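Local coordinates for putative lipoprotein YcdA (Bacillus subtilis subsp. subtilis str. 168, PDB 4R4G), which is of unknown function but is probably a membrane-attached lipoprotein built of an Ig-like N-terminal domain and an alpha-beta C-terminal domain, at residues Y24-K29 with K142-A147; K231-V236 with K298-D303. All blocks are in the same frame, centred on the assembly; numbering follows the deposited sequence.

Contact 1 (Y24-K29 with K142-A147); sequences YTLPSK and KLQDSA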
# COMPACT_ATOMS: atom_id res chain seq x y z
N TYR A 24 14.71 0.00 -6.73
CA TYR A 24 14.30 -0.39 -5.38
C TYR A 24 12.92 -1.00 -5.48
O TYR A 24 12.06 -0.51 -6.25
CB TYR A 24 14.29 0.80 -4.42
CG TYR A 24 15.64 1.37 -4.09
CD1 TYR A 24 16.55 0.67 -3.30
CD2 TYR A 24 15.99 2.67 -4.48
CE1 TYR A 24 17.79 1.21 -2.95
CE2 TYR A 24 17.22 3.22 -4.13
CZ TYR A 24 18.12 2.49 -3.38
OH TYR A 24 19.33 3.03 -3.03
N THR A 25 12.70 -2.08 -4.74
CA THR A 25 11.41 -2.74 -4.70
C THR A 25 11.06 -3.04 -3.24
O THR A 25 11.92 -2.98 -2.34
CB THR A 25 11.37 -4.03 -5.58
OG1 THR A 25 12.32 -5.00 -5.11
CG2 THR A 25 11.56 -3.76 -7.07
N LEU A 26 9.79 -3.32 -3.01
CA LEU A 26 9.34 -3.71 -1.69
C LEU A 26 9.52 -5.19 -1.64
O LEU A 26 9.29 -5.84 -2.66
CB LEU A 26 7.86 -3.35 -1.46
CG LEU A 26 7.51 -1.90 -1.15
CD1 LEU A 26 6.03 -1.76 -1.15
CD2 LEU A 26 8.05 -1.45 0.21
N PRO A 27 9.86 -5.78 -0.47
CA PRO A 27 9.99 -7.24 -0.41
C PRO A 27 8.70 -8.01 -0.73
O PRO A 27 7.60 -7.44 -0.84
CB PRO A 27 10.43 -7.48 1.04
CG PRO A 27 10.11 -6.25 1.78
CD PRO A 27 10.18 -5.14 0.82
N SER A 28 8.84 -9.34 -0.93
CA SER A 28 7.73 -10.25 -1.18
C SER A 28 6.86 -10.29 0.07
O SER A 28 7.41 -10.07 1.16
CB SER A 28 8.28 -11.64 -1.51
OG SER A 28 7.29 -12.65 -1.57
N LYS A 29 5.52 -10.56 -0.05
CA LYS A 29 4.63 -10.70 1.12
C LYS A 29 5.20 -11.78 2.07
O LYS A 29 5.06 -11.69 3.29
CB LYS A 29 3.16 -11.09 0.72
CG LYS A 29 2.51 -10.33 -0.45
CD LYS A 29 1.06 -10.77 -0.80
CE LYS A 29 0.52 -9.98 -1.99
NZ LYS A 29 -0.92 -10.25 -2.28
N LYS A 142 7.93 5.78 -5.83
CA LYS A 142 6.76 5.19 -6.49
C LYS A 142 6.16 4.00 -5.71
O LYS A 142 5.08 3.52 -6.05
CB LYS A 142 7.16 4.71 -7.91
CG LYS A 142 6.65 5.59 -9.04
CD LYS A 142 6.11 4.75 -10.20
CE LYS A 142 5.46 5.59 -11.29
NZ LYS A 142 4.13 6.13 -10.89
N LEU A 143 6.89 3.52 -4.70
CA LEU A 143 6.50 2.33 -3.94
C LEU A 143 5.28 2.58 -3.07
O LEU A 143 4.43 1.70 -2.96
CB LEU A 143 7.69 1.77 -3.10
CG LEU A 143 8.89 1.19 -3.90
CD1 LEU A 143 10.02 0.75 -2.98
CD2 LEU A 143 8.47 0.03 -4.80
N GLN A 144 5.17 3.78 -2.50
CA GLN A 144 4.04 4.11 -1.65
C GLN A 144 2.87 4.80 -2.42
O GLN A 144 1.90 5.21 -1.78
CB GLN A 144 4.51 4.94 -0.46
CG GLN A 144 5.51 4.17 0.41
CD GLN A 144 4.88 3.03 1.14
OE1 GLN A 144 3.74 3.12 1.60
NE2 GLN A 144 5.62 1.94 1.28
N ASP A 145 2.92 4.82 -3.77
CA ASP A 145 1.84 5.37 -4.61
C ASP A 145 0.45 4.80 -4.27
O ASP A 145 -0.53 5.56 -4.27
CB ASP A 145 2.13 5.12 -6.10
CG ASP A 145 3.02 6.15 -6.79
OD1 ASP A 145 3.64 7.00 -6.06
OD2 ASP A 145 3.14 6.09 -8.04
N SER A 146 0.37 3.47 -3.99
CA SER A 146 -0.90 2.81 -3.67
C SER A 146 -1.45 3.30 -2.34
O SER A 146 -2.67 3.40 -2.21
CB SER A 146 -0.76 1.29 -3.65
OG SER A 146 0.40 0.86 -2.96
N ALA A 147 -0.55 3.59 -1.36
CA ALA A 147 -0.95 4.09 -0.04
C ALA A 147 -1.46 5.51 -0.18
O ALA A 147 -2.47 5.86 0.44
CB ALA A 147 0.21 4.01 0.94
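Leu26 and Leu143 point at each other from the two segments and run alongside in opposing senses, flank against flank. The tertiary carbon CG of Leu26 lies 4.1 Å from CD1 of Leu143, and nearly as close to its CB. Leu143 has CG beside its backbone N and anti to the carbonyl carbon (chi1 -67°), which carries both methyls beyond Leu26 and onto the backbone at the end of strand 16-25. There the two branches share the work. Leu143 CD1 rests 3.9 Å from Thr25 C. Leu143 CD2 sits 3.9 Å from Tyr24 O and almost as near to Leu26 N. Most of the 199 Å² buried here comes from these two leucines, and the contact is wholly one of van der Waals packing. Gln144 NE2 comes to 4.3 Å from Leu26 CD2, a loose approach at the margin; the polar end of Gln144 is held by a bond from Thr226 N to OE1. The Tyr24 ring turns off to the other side, where its hydroxyl is bonded to Gly105 N and Gly131 O. On the other segment, Lys142 NZ closes a salt bridge to Asp145 OD2 at 3.0 Å, met nearly head-on, across the turn that precedes helix 145-157. Gln144 occupies the N-cap position of that helix. The arrangement is an interdomain junction: the end of an Ig-like strand packs against the link between helices 134-141 and 145-157, consistent with the kinked helix that connects the two domains.

Contact 2 (K231-V236 with K298-D303); sequences KDEAIV and KMKKND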
# COMPACT_ATOMS: atom_id res chain seq x y z
N LYS A 231 2.87 -7.32 -9.25
CA LYS A 231 2.40 -7.10 -10.61
C LYS A 231 1.41 -5.94 -10.61
O LYS A 231 1.83 -4.83 -10.29
CB LYS A 231 1.87 -8.41 -11.26
CG LYS A 231 2.96 -9.47 -11.44
CD LYS A 231 2.41 -10.80 -11.93
CE LYS A 231 3.51 -11.80 -12.23
NZ LYS A 231 3.00 -12.91 -13.08
N ASP A 232 0.13 -6.18 -10.92
CA ASP A 232 -0.88 -5.13 -10.99
C ASP A 232 -1.67 -4.93 -9.68
O ASP A 232 -2.69 -4.22 -9.68
CB ASP A 232 -1.84 -5.40 -12.17
CG ASP A 232 -1.42 -4.71 -13.46
OD1 ASP A 232 -0.20 -4.69 -13.76
OD2 ASP A 232 -2.31 -4.19 -14.18
N GLU A 233 -1.18 -5.48 -8.55
CA GLU A 233 -1.90 -5.30 -7.30
C GLU A 233 -0.96 -5.21 -6.09
O GLU A 233 -0.01 -5.99 -5.96
CB GLU A 233 -3.01 -6.36 -7.08
CG GLU A 233 -2.64 -7.83 -7.03
CD GLU A 233 -3.83 -8.78 -6.85
OE1 GLU A 233 -4.85 -8.61 -7.55
OE2 GLU A 233 -3.71 -9.70 -6.01
N ALA A 234 -1.25 -4.22 -5.19
CA ALA A 234 -0.50 -3.94 -3.96
C ALA A 234 -1.28 -4.24 -2.71
O ALA A 234 -2.51 -4.32 -2.75
CB ALA A 234 -0.06 -2.49 -3.93
N ILE A 235 -0.56 -4.34 -1.57
CA ILE A 235 -1.12 -4.51 -0.23
C ILE A 235 -0.74 -3.28 0.58
O ILE A 235 0.44 -3.02 0.81
CB ILE A 235 -0.74 -5.84 0.49
CG1 ILE A 235 -1.24 -7.07 -0.28
CG2 ILE A 235 -1.23 -5.85 1.97
CD1 ILE A 235 -2.79 -7.13 -0.56
N VAL A 236 -1.77 -2.52 1.00
CA VAL A 236 -1.62 -1.33 1.82
C VAL A 236 -2.08 -1.69 3.22
O VAL A 236 -3.17 -2.24 3.41
CB VAL A 236 -2.37 -0.11 1.25
CG1 VAL A 236 -2.06 1.14 2.07
CG2 VAL A 236 -2.02 0.13 -0.22
N LYS A 298 -6.23 -4.42 -0.37
CA LYS A 298 -5.65 -4.66 -1.68
C LYS A 298 -6.08 -3.56 -2.66
O LYS A 298 -7.27 -3.26 -2.80
CB LYS A 298 -6.06 -6.06 -2.20
CG LYS A 298 -5.34 -6.53 -3.47
CD LYS A 298 -5.78 -7.95 -3.91
CE LYS A 298 -7.15 -8.00 -4.56
NZ LYS A 298 -7.42 -9.32 -5.19
N MSE A 299 -5.08 -2.95 -3.30
CA MSE A 299 -5.24 -1.94 -4.35
C MSE A 299 -4.93 -2.58 -5.69
O MSE A 299 -4.15 -3.52 -5.73
CB MSE A 299 -4.29 -0.74 -4.13
CG MSE A 299 -4.45 -0.01 -2.80
SE MSE A 299 -6.17 0.81 -2.58
CE MSE A 299 -6.05 2.32 -3.83
N LYS A 300 -5.50 -2.05 -6.77
CA LYS A 300 -5.27 -2.59 -8.11
C LYS A 300 -4.88 -1.46 -9.05
O LYS A 300 -5.61 -0.47 -9.16
CB LYS A 300 -6.52 -3.35 -8.60
CG LYS A 300 -6.55 -4.82 -8.12
CD LYS A 300 -7.94 -5.47 -8.17
CE LYS A 300 -7.86 -6.99 -8.07
NZ LYS A 300 -9.20 -7.62 -7.83
N LYS A 301 -3.73 -1.61 -9.73
CA LYS A 301 -3.17 -0.63 -10.68
C LYS A 301 -3.72 -0.83 -12.10
O LYS A 301 -3.90 -1.97 -12.54
CB LYS A 301 -1.63 -0.73 -10.69
CG LYS A 301 -0.91 0.34 -11.50
CD LYS A 301 0.61 0.18 -11.46
CE LYS A 301 1.18 -0.74 -12.53
NZ LYS A 301 2.66 -0.87 -12.41
N ASN A 302 -3.94 0.28 -12.82
CA ASN A 302 -4.40 0.25 -14.20
C ASN A 302 -3.18 0.43 -15.15
O ASN A 302 -2.04 0.19 -14.72
CB ASN A 302 -5.51 1.29 -14.43
CG ASN A 302 -5.11 2.74 -14.53
OD1 ASN A 302 -3.98 3.16 -14.23
ND2 ASN A 302 -6.03 3.56 -15.01
N ASP A 303 -3.42 0.82 -16.42
CA ASP A 303 -2.36 1.02 -17.43
C ASP A 303 -1.60 2.33 -17.18
O ASP A 303 -0.37 2.35 -17.28
CB ASP A 303 -2.93 1.03 -18.87
CG ASP A 303 -4.01 0.01 -19.15
OD1 ASP A 303 -5.19 0.25 -18.72
OD2 ASP A 303 -3.71 -1.00 -19.83
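Strands 233-236 and 298-301 run antiparallel, their directions 149° apart and their axes 4.6 Å apart at closest approach. Ala234 and Met299 form the hydrogen-bonded pair: Ala234 N donates to Met299 O and Met299 N to Ala234 O, both at 3.0 Å. Beyond the non-hydrogen-bonded pair Glu233-Lys300, the ladder ends with Lys301 N bonded to Asp232 O at 2.8 Å. CA-H...O contacts, such as Lys298 CA to Ala234 O, fill in between. This ladder joins two strands of the mixed sheet in the C-terminal domain, where strand 221-230 flanks 233-244 on its other edge and helix 145-157 packs over Ala234 and Val236.

Glu233, Ile235, Lys298 and Lys300 share one face. Glu233 CG stands between the backbone N and the carbonyl carbon (chi1 60°), and the extended chain beyond it carries the carboxylate across Lys298. Glu233 OE2 comes 3.4 Å from Lys298 CD, and the bend of the lysine at chi3 brings Lys298 NZ back to 3.6 Å from Glu233 OE1, a rather long salt bridge. Lys300 runs beside Glu233 in the same direction, its CE 3.5 Å from Glu233 OE1, but its ammonium stays too far off for a salt bridge. The Ile235 methyl CD1 packs near the root of the Lys298 chain, on CB and CG, and the carboxylate of Glu233 further out. An alanine in place of Lys298 would probably leave Glu233 without its salt-bridge partner and strip Ile235 CD1 of its CG cover. On the opposite face Val236 CG2 meets CG of Met299, a selenomethionine whose chain bends at chi2 and chi3 and also touches Trp307.

In the fold
The centres of contact 1 and contact 2 lie about 10 Å apart, near the middle of the elongated chain. They follow in series: contact 1 closes at 142-147 before contact 2 opens at 231-236. Contact 1 joins the Ig-like domain to the start of helix 145-157, whereas contact 2 lies within the sheet of the C-terminal domain. That helix connects them, Ser146 packing on Ala234 and Val236, and Ala147 on Val236. A second touch comes from the loop after strand 16-25, where Lys29 NZ packs on Ile235 CG1. The junction between the domains therefore seems to involve the sheet as well as the linking helices.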